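Local coordinates for DegV family protein (Streptococcus agalactiae, PDB 3LUP) that binds a long-chain fatty acid in a pocket and may take part in lipid transport or fatty acid metabolism, at residues Met4-Ile9 and Met136-Gly141; Leu88-Ala93 and Asn129-Ala134. One frame throughout, in Å; residues are numbered along the deposited sequence.

Contact 1. Residues Met4-Ile9 and Met136-Gly141; sequences MKLALI and MCSREG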
HETATM    1  N   MSE A   4     -18.263  -4.316  21.814  1.00 32.36           N
HETATM    2  CA  MSE A   4     -17.024  -4.509  21.067  1.00 32.62           C
HETATM    3  C   MSE A   4     -15.909  -3.502  21.394  1.00 31.88           C
HETATM    4  O   MSE A   4     -16.129  -2.292  21.390  1.00 31.37           O
HETATM    5  CB  MSE A   4     -17.315  -4.474  19.564  1.00 33.09           C
HETATM    6  CG  MSE A   4     -16.085  -4.254  18.707  1.00 35.38           C
HETATM    7 SE   MSE A   4     -16.501  -4.327  16.809  0.75 43.09          SE
HETATM    8  CE  MSE A   4     -17.261  -2.536  16.593  1.00 39.74           C
ATOM      9  N   LYS A   5     -14.714  -4.021  21.671  1.00 31.30           N
ATOM     10  CA  LYS A   5     -13.504  -3.208  21.704  1.00 30.56           C
ATOM     11  C   LYS A   5     -12.602  -3.736  20.600  1.00 30.21           C
ATOM     12  O   LYS A   5     -12.049  -4.840  20.697  1.00 29.51           O
ATOM     13  CB  LYS A   5     -12.827  -3.261  23.074  1.00 30.77           C
ATOM     14  CG  LYS A   5     -11.547  -2.433  23.189  1.00 31.17           C
ATOM     15  CD  LYS A   5     -11.362  -1.924  24.609  1.00 32.89           C
ATOM     16  CE  LYS A   5      -9.903  -1.704  24.974  1.00 33.23           C
ATOM     17  NZ  LYS A   5      -9.346  -2.931  25.622  1.00 32.40           N
ATOM     18  N   LEU A   6     -12.496  -2.946  19.536  1.00 29.87           N
ATOM     19  CA  LEU A   6     -11.908  -3.397  18.285  1.00 29.89           C
ATOM     20  C   LEU A   6     -10.503  -2.838  18.110  1.00 30.36           C
ATOM     21  O   LEU A   6     -10.277  -1.638  18.319  1.00 30.83           O
ATOM     22  CB  LEU A   6     -12.787  -2.966  17.114  1.00 29.55           C
ATOM     23  CG  LEU A   6     -12.245  -3.123  15.689  1.00 29.15           C
ATOM     24  CD1 LEU A   6     -12.189  -4.607  15.287  1.00 28.63           C
ATOM     25  CD2 LEU A   6     -13.082  -2.320  14.704  1.00 27.28           C
ATOM     26  N   ALA A   7      -9.560  -3.707  17.748  1.00 30.25           N
ATOM     27  CA  ALA A   7      -8.207  -3.267  17.477  1.00 30.23           C
ATOM     28  C   ALA A   7      -7.968  -3.255  15.980  1.00 30.77           C
ATOM     29  O   ALA A   7      -8.528  -4.083  15.232  1.00 30.78           O
ATOM     30  CB  ALA A   7      -7.220  -4.150  18.153  1.00 29.96           C
ATOM     31  N   LEU A   8      -7.138  -2.317  15.541  1.00 30.92           N
ATOM     32  CA  LEU A   8      -6.718  -2.303  14.159  1.00 31.80           C
ATOM     33  C   LEU A   8      -5.236  -2.537  13.969  1.00 32.13           C
ATOM     34  O   LEU A   8      -4.397  -1.809  14.511  1.00 31.97           O
ATOM     35  CB  LEU A   8      -7.187  -1.035  13.431  1.00 31.92           C
ATOM     36  CG  LEU A   8      -8.444  -1.420  12.655  1.00 32.44           C
ATOM     37  CD1 LEU A   8      -9.681  -0.986  13.411  1.00 31.97           C
ATOM     38  CD2 LEU A   8      -8.434  -0.896  11.233  1.00 32.12           C
ATOM     39  N   ILE A   9      -4.921  -3.579  13.202  1.00 32.45           N
ATOM     40  CA  ILE A   9      -3.524  -3.875  12.908  1.00 33.02           C
ATOM     41  C   ILE A   9      -3.203  -3.719  11.420  1.00 33.05           C
ATOM     42  O   ILE A   9      -3.971  -4.143  10.527  1.00 32.37           O
ATOM     43  CB  ILE A   9      -3.063  -5.261  13.441  1.00 33.08           C
ATOM     44  CG1 ILE A   9      -3.244  -5.354  14.951  1.00 34.40           C
ATOM     45  CG2 ILE A   9      -1.592  -5.473  13.189  1.00 32.79           C
ATOM     46  CD1 ILE A   9      -4.603  -5.794  15.392  1.00 36.96           C
HETATM   47  N   MSE A 136     -13.930   4.887  11.548  1.00 45.58           N
HETATM   48  CA  MSE A 136     -15.158   5.683  11.550  1.00 47.20           C
HETATM   49  C   MSE A 136     -16.412   4.780  11.582  1.00 47.02           C
HETATM   50  O   MSE A 136     -17.432   5.159  12.157  1.00 46.83           O
HETATM   51  CB  MSE A 136     -15.230   6.635  10.345  1.00 48.09           C
HETATM   52  CG  MSE A 136     -13.974   7.433   9.994  1.00 52.34           C
HETATM   53 SE   MSE A 136     -14.212   8.270   8.192  0.75 64.79          SE
HETATM   54  CE  MSE A 136     -15.566   9.622   8.655  1.00 61.15           C
ATOM     55  N   CYS A 137     -16.328   3.603  10.953  1.00 47.03           N
ATOM     56  CA  CYS A 137     -17.395   2.591  10.991  1.00 47.06           C
ATOM     57  C   CYS A 137     -17.645   2.080  12.410  1.00 46.93           C
ATOM     58  O   CYS A 137     -18.794   1.912  12.833  1.00 46.84           O
ATOM     59  CB  CYS A 137     -17.023   1.400  10.116  1.00 47.01           C
ATOM     60  SG  CYS A 137     -17.159   1.674   8.358  1.00 48.65           S
ATOM     61  N   SER A 138     -16.548   1.811  13.117  1.00 46.64           N
ATOM     62  CA  SER A 138     -16.567   1.406  14.508  1.00 46.50           C
ATOM     63  C   SER A 138     -17.178   2.529  15.326  1.00 46.84           C
ATOM     64  O   SER A 138     -18.097   2.302  16.116  1.00 47.14           O
ATOM     65  CB  SER A 138     -15.134   1.098  14.968  1.00 46.57           C
ATOM     66  OG  SER A 138     -15.003   1.013  16.375  1.00 45.40           O
ATOM     67  N   ARG A 139     -16.686   3.744  15.097  1.00 46.91           N
ATOM     68  CA  ARG A 139     -17.160   4.948  15.773  1.00 47.10           C
ATOM     69  C   ARG A 139     -18.624   5.277  15.425  1.00 46.91           C
ATOM     70  O   ARG A 139     -19.230   6.158  16.038  1.00 47.03           O
ATOM     71  CB  ARG A 139     -16.256   6.120  15.389  1.00 47.37           C
ATOM     72  CG  ARG A 139     -15.928   7.106  16.495  1.00 48.58           C
ATOM     73  CD  ARG A 139     -14.469   7.537  16.346  1.00 51.51           C
ATOM     74  NE  ARG A 139     -14.204   8.909  16.787  1.00 53.05           N
ATOM     75  CZ  ARG A 139     -13.080   9.581  16.527  1.00 53.63           C
ATOM     76  NH1 ARG A 139     -12.096   9.021  15.821  1.00 53.55           N
ATOM     77  NH2 ARG A 139     -12.938  10.821  16.973  1.00 52.90           N
ATOM     78  N   GLU A 140     -19.182   4.570  14.441  1.00 46.59           N
ATOM     79  CA  GLU A 140     -20.568   4.785  14.011  1.00 46.16           C
ATOM     80  C   GLU A 140     -21.539   3.739  14.595  1.00 45.80           C
ATOM     81  O   GLU A 140     -22.744   3.783  14.327  1.00 45.42           O
ATOM     82  CB  GLU A 140     -20.659   4.840  12.464  1.00 46.17           C
ATOM     83  N   GLY A 141     -21.000   2.810  15.387  1.00 45.46           N
ATOM     84  CA  GLY A 141     -21.800   1.783  16.067  1.00 45.01           C
ATOM     85  C   GLY A 141     -22.083   0.537  15.240  1.00 44.72           C
ATOM     86  O   GLY A 141     -23.037  -0.199  15.521  1.00 44.47           O
TER
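Leu6 and Met4 both meet Ser138, and every approach within 4.5 Å between Met4-Ile9 and Met136-Gly141 is to that one serine. The apolar part is carried by Leu6, whose CD2 reaches CB of Ser138 at 4.0 Å and lies 4.2 Å from its OG. This methyl comes in at an angle from the strand side: with CG anti to the backbone N (chi1 170°), the branch is carried out across the space between the two backbones, whose nearest CA atoms, those of Leu6 and Ser138, are 7.7 Å apart. A second van der Waals approach comes from Met4, a selenomethionine, whose CE stops 4.2 Å from Ser138 OG. The separation and the carbon partner make this simple packing, and the summed buried surface of 102 Å² marks a light contact. Phe144 of helix 144-155 touches both Met4 and Leu6, and His86 on the neighbouring strand does the same.

Backbone hydrogen bonding acts within the second segment. A type I turn runs from Ser138 to Gly141, where Gly141 N donates to Ser138 O at 3.0 Å. The positive phi of Gly141 (86°) and the hydrogen bonds returning to the final helical turn define a Schellman motif.

The arrangement is that of an alpha/beta domain: the C-terminal end of helix 124-138 packs against the start of strand 6-11 in a four-stranded parallel sheet.

Contact 2. Residues Leu88-Ala93 and Asn129-Ala134; sequences LGLFIA and NLVRNA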
ATOM      1  N   LEU A  88      -9.333  -6.335  13.456  1.00 31.41           N
ATOM      2  CA  LEU A  88      -9.249  -6.252  11.988  1.00 31.01           C
ATOM      3  C   LEU A  88      -7.820  -5.972  11.518  1.00 31.26           C
ATOM      4  O   LEU A  88      -7.245  -4.914  11.807  1.00 31.09           O
ATOM      5  CB  LEU A  88     -10.217  -5.202  11.444  1.00 30.66           C
ATOM      6  CG  LEU A  88     -10.425  -5.128   9.929  1.00 30.12           C
ATOM      7  CD1 LEU A  88     -10.932  -6.433   9.357  1.00 29.04           C
ATOM      8  CD2 LEU A  88     -11.404  -4.013   9.624  1.00 29.59           C
ATOM      9  N   GLY A  89      -7.243  -6.948  10.820  1.00 31.67           N
ATOM     10  CA  GLY A  89      -5.877  -6.840  10.309  1.00 31.76           C
ATOM     11  C   GLY A  89      -5.916  -6.499   8.834  1.00 32.23           C
ATOM     12  O   GLY A  89      -6.424  -7.288   8.017  1.00 32.02           O
ATOM     13  N   LEU A  90      -5.401  -5.309   8.508  1.00 32.32           N
ATOM     14  CA  LEU A  90      -5.362  -4.779   7.130  1.00 32.41           C
ATOM     15  C   LEU A  90      -3.916  -4.554   6.653  1.00 32.40           C
ATOM     16  O   LEU A  90      -3.339  -3.465   6.797  1.00 31.20           O
ATOM     17  CB  LEU A  90      -6.173  -3.488   7.021  1.00 32.35           C
ATOM     18  CG  LEU A  90      -7.684  -3.580   7.221  1.00 32.86           C
ATOM     19  CD1 LEU A  90      -8.287  -2.183   7.177  1.00 33.68           C
ATOM     20  CD2 LEU A  90      -8.328  -4.475   6.178  1.00 32.58           C
ATOM     21  N   PHE A  91      -3.343  -5.613   6.094  1.00 33.00           N
ATOM     22  CA  PHE A  91      -1.945  -5.622   5.720  1.00 33.77           C
ATOM     23  C   PHE A  91      -1.750  -5.550   4.209  1.00 34.56           C
ATOM     24  O   PHE A  91      -2.699  -5.738   3.426  1.00 34.52           O
ATOM     25  CB  PHE A  91      -1.263  -6.877   6.264  1.00 33.70           C
ATOM     26  CG  PHE A  91      -1.492  -7.101   7.728  1.00 33.74           C
ATOM     27  CD1 PHE A  91      -0.829  -6.320   8.675  1.00 33.35           C
ATOM     28  CD2 PHE A  91      -2.375  -8.089   8.157  1.00 32.52           C
ATOM     29  CE1 PHE A  91      -1.051  -6.507  10.027  1.00 33.83           C
ATOM     30  CE2 PHE A  91      -2.598  -8.302   9.499  1.00 33.75           C
ATOM     31  CZ  PHE A  91      -1.939  -7.504  10.449  1.00 34.77           C
ATOM     32  N   ILE A  92      -0.503  -5.268   3.830  1.00 34.94           N
ATOM     33  CA  ILE A  92      -0.004  -5.356   2.459  1.00 35.42           C
ATOM     34  C   ILE A  92      -0.633  -6.507   1.612  1.00 35.59           C
ATOM     35  O   ILE A  92      -0.858  -7.623   2.108  1.00 35.50           O
ATOM     36  CB  ILE A  92       1.553  -5.432   2.507  1.00 35.59           C
ATOM     37  CG1 ILE A  92       2.177  -5.331   1.121  1.00 36.55           C
ATOM     38  CG2 ILE A  92       2.032  -6.695   3.218  1.00 35.81           C
ATOM     39  CD1 ILE A  92       3.558  -4.681   1.130  1.00 37.45           C
ATOM     40  N   ALA A  93      -0.933  -6.203   0.345  1.00 35.45           N
ATOM     41  CA  ALA A  93      -1.480  -7.162  -0.637  1.00 35.34           C
ATOM     42  C   ALA A  93      -0.878  -8.569  -0.624  1.00 35.27           C
ATOM     43  O   ALA A  93       0.337  -8.728  -0.697  1.00 36.02           O
ATOM     44  CB  ALA A  93      -1.333  -6.575  -2.038  1.00 35.36           C
ATOM     45  N   ASN A 129      -6.138   4.421   4.268  1.00 30.67           N
ATOM     46  CA  ASN A 129      -7.541   4.823   4.188  1.00 30.89           C
ATOM     47  C   ASN A 129      -8.502   3.741   4.676  1.00 30.62           C
ATOM     48  O   ASN A 129      -9.473   4.056   5.334  1.00 30.26           O
ATOM     49  CB  ASN A 129      -7.905   5.219   2.760  1.00 31.49           C
ATOM     50  CG  ASN A 129      -7.292   6.560   2.329  1.00 32.65           C
ATOM     51  OD1 ASN A 129      -7.329   6.895   1.144  1.00 34.56           O
ATOM     52  ND2 ASN A 129      -6.750   7.331   3.282  1.00 32.47           N
ATOM     53  N   LEU A 130      -8.216   2.473   4.373  1.00 30.49           N
ATOM     54  CA  LEU A 130      -9.033   1.370   4.883  1.00 30.54           C
ATOM     55  C   LEU A 130      -9.056   1.321   6.400  1.00 30.47           C
ATOM     56  O   LEU A 130     -10.099   1.113   7.008  1.00 30.32           O
ATOM     57  CB  LEU A 130      -8.574   0.021   4.329  1.00 30.41           C
ATOM     58  CG  LEU A 130      -8.929  -0.237   2.863  1.00 30.64           C
ATOM     59  CD1 LEU A 130      -8.256  -1.522   2.388  1.00 29.84           C
ATOM     60  CD2 LEU A 130     -10.434  -0.268   2.624  1.00 28.26           C
ATOM     61  N   VAL A 131      -7.889   1.504   7.000  1.00 30.73           N
ATOM     62  CA  VAL A 131      -7.761   1.542   8.444  1.00 30.88           C
ATOM     63  C   VAL A 131      -8.646   2.654   8.994  1.00 31.45           C
ATOM     64  O   VAL A 131      -9.548   2.401   9.790  1.00 31.88           O
ATOM     65  CB  VAL A 131      -6.282   1.752   8.852  1.00 31.14           C
ATOM     66  CG1 VAL A 131      -6.141   1.988  10.348  1.00 29.80           C
ATOM     67  CG2 VAL A 131      -5.421   0.561   8.382  1.00 30.52           C
ATOM     68  N   ARG A 132      -8.398   3.876   8.533  1.00 31.82           N
ATOM     69  CA  ARG A 132      -9.222   5.025   8.860  1.00 32.10           C
ATOM     70  C   ARG A 132     -10.729   4.766   8.666  1.00 32.52           C
ATOM     71  O   ARG A 132     -11.527   5.087   9.544  1.00 32.92           O
ATOM     72  CB  ARG A 132      -8.755   6.211   8.021  1.00 31.97           C
ATOM     73  CG  ARG A 132      -9.282   7.559   8.438  1.00 32.37           C
ATOM     74  CD  ARG A 132     -10.623   7.875   7.808  1.00 33.89           C
ATOM     75  NE  ARG A 132     -10.614   7.629   6.368  1.00 34.50           N
ATOM     76  CZ  ARG A 132     -10.144   8.481   5.462  1.00 35.21           C
ATOM     77  NH1 ARG A 132     -10.193   8.162   4.172  1.00 36.48           N
ATOM     78  NH2 ARG A 132      -9.625   9.647   5.835  1.00 34.79           N
ATOM     79  N   ASN A 133     -11.116   4.206   7.523  1.00 33.03           N
ATOM     80  CA  ASN A 133     -12.523   3.899   7.248  1.00 33.77           C
ATOM     81  C   ASN A 133     -13.123   2.975   8.293  1.00 34.77           C
ATOM     82  O   ASN A 133     -14.205   3.243   8.824  1.00 34.65           O
ATOM     83  CB  ASN A 133     -12.714   3.299   5.847  1.00 33.09           C
ATOM     84  CG  ASN A 133     -12.454   4.300   4.752  1.00 32.59           C
ATOM     85  OD1 ASN A 133     -12.101   5.445   5.026  1.00 32.78           O
ATOM     86  ND2 ASN A 133     -12.606   3.879   3.502  1.00 30.66           N
ATOM     87  N   ALA A 134     -12.408   1.898   8.597  1.00 36.10           N
ATOM     88  CA  ALA A 134     -12.886   0.918   9.554  1.00 37.88           C
ATOM     89  C   ALA A 134     -13.076   1.577  10.913  1.00 39.30           C
ATOM     90  O   ALA A 134     -13.991   1.232  11.655  1.00 39.36           O
ATOM     91  CB  ALA A 134     -11.923  -0.247   9.653  1.00 37.77           C
TER
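Leu90 packs against Leu130 and Val131, where helix 124-138 lies on the four-stranded parallel sheet of an alpha/beta domain; segment 88-93 lies on strand 86-89. The Leu90 CB points toward the helix and comes 4.3 Å from Val131 CG2. From there a chi1 of -66° turns CG away from the carbonyl carbon, and the chain forks. The CD1 branch does the touching: it ends 3.6 Å from Leu130 CB and 3.7 Å from Val131 N, so it rests on the helix backbone where these two residues join, and it also lies 4.1 Å from Val131 CG2. The Leu90 and Leu130 side chains cross at about a right angle. Ile151 of helix 144-155 touches both leucines, adding a second helix to this buried apolar layer.

One turn along the helix from Leu130, Ala134 CB receives Leu88 CD2 at 3.8 Å. All five touching residues are buried, and the two segments bury 180 Å² in sum. Beyond them, Ile92 lines the pocket and touches the bound elaidic acid.

Away from the strand segment, Arg132 bonds Asn133, which is itself buried: NE donates to Asn133 OD1 at 3.0 Å, in the carbonyl plane and with an N-H...O angle of 161°, while Arg132 NH1 forms a salt bridge with Asp231 OD2.

How the contacts relate
The centres of the two contacts lie about 12 Å apart, on the same side of the chain's centre. Along the sequence the order is 4-9, 88-93, 129-134, 136-141, so contact 2 falls wholly between the two halves of contact 1. Both use helix 124-138: residues 129-134 meet both strands 6-11 and 86-89, neighbours in the parallel sheet, while Ser138 meets the start of strand 6-11. Probable hydrogen bonds join the strands, from Leu88 N to Ala7 O (3.0 Å) and Leu90 N to Ile9 O (2.7 Å). Contact 2 is nearer the chain's centre (about 10 Å against 21 Å, centre to centre), and segment 88-93 continues to the pocket, though the Leu130 side chain stays about 11 Å from the ligand.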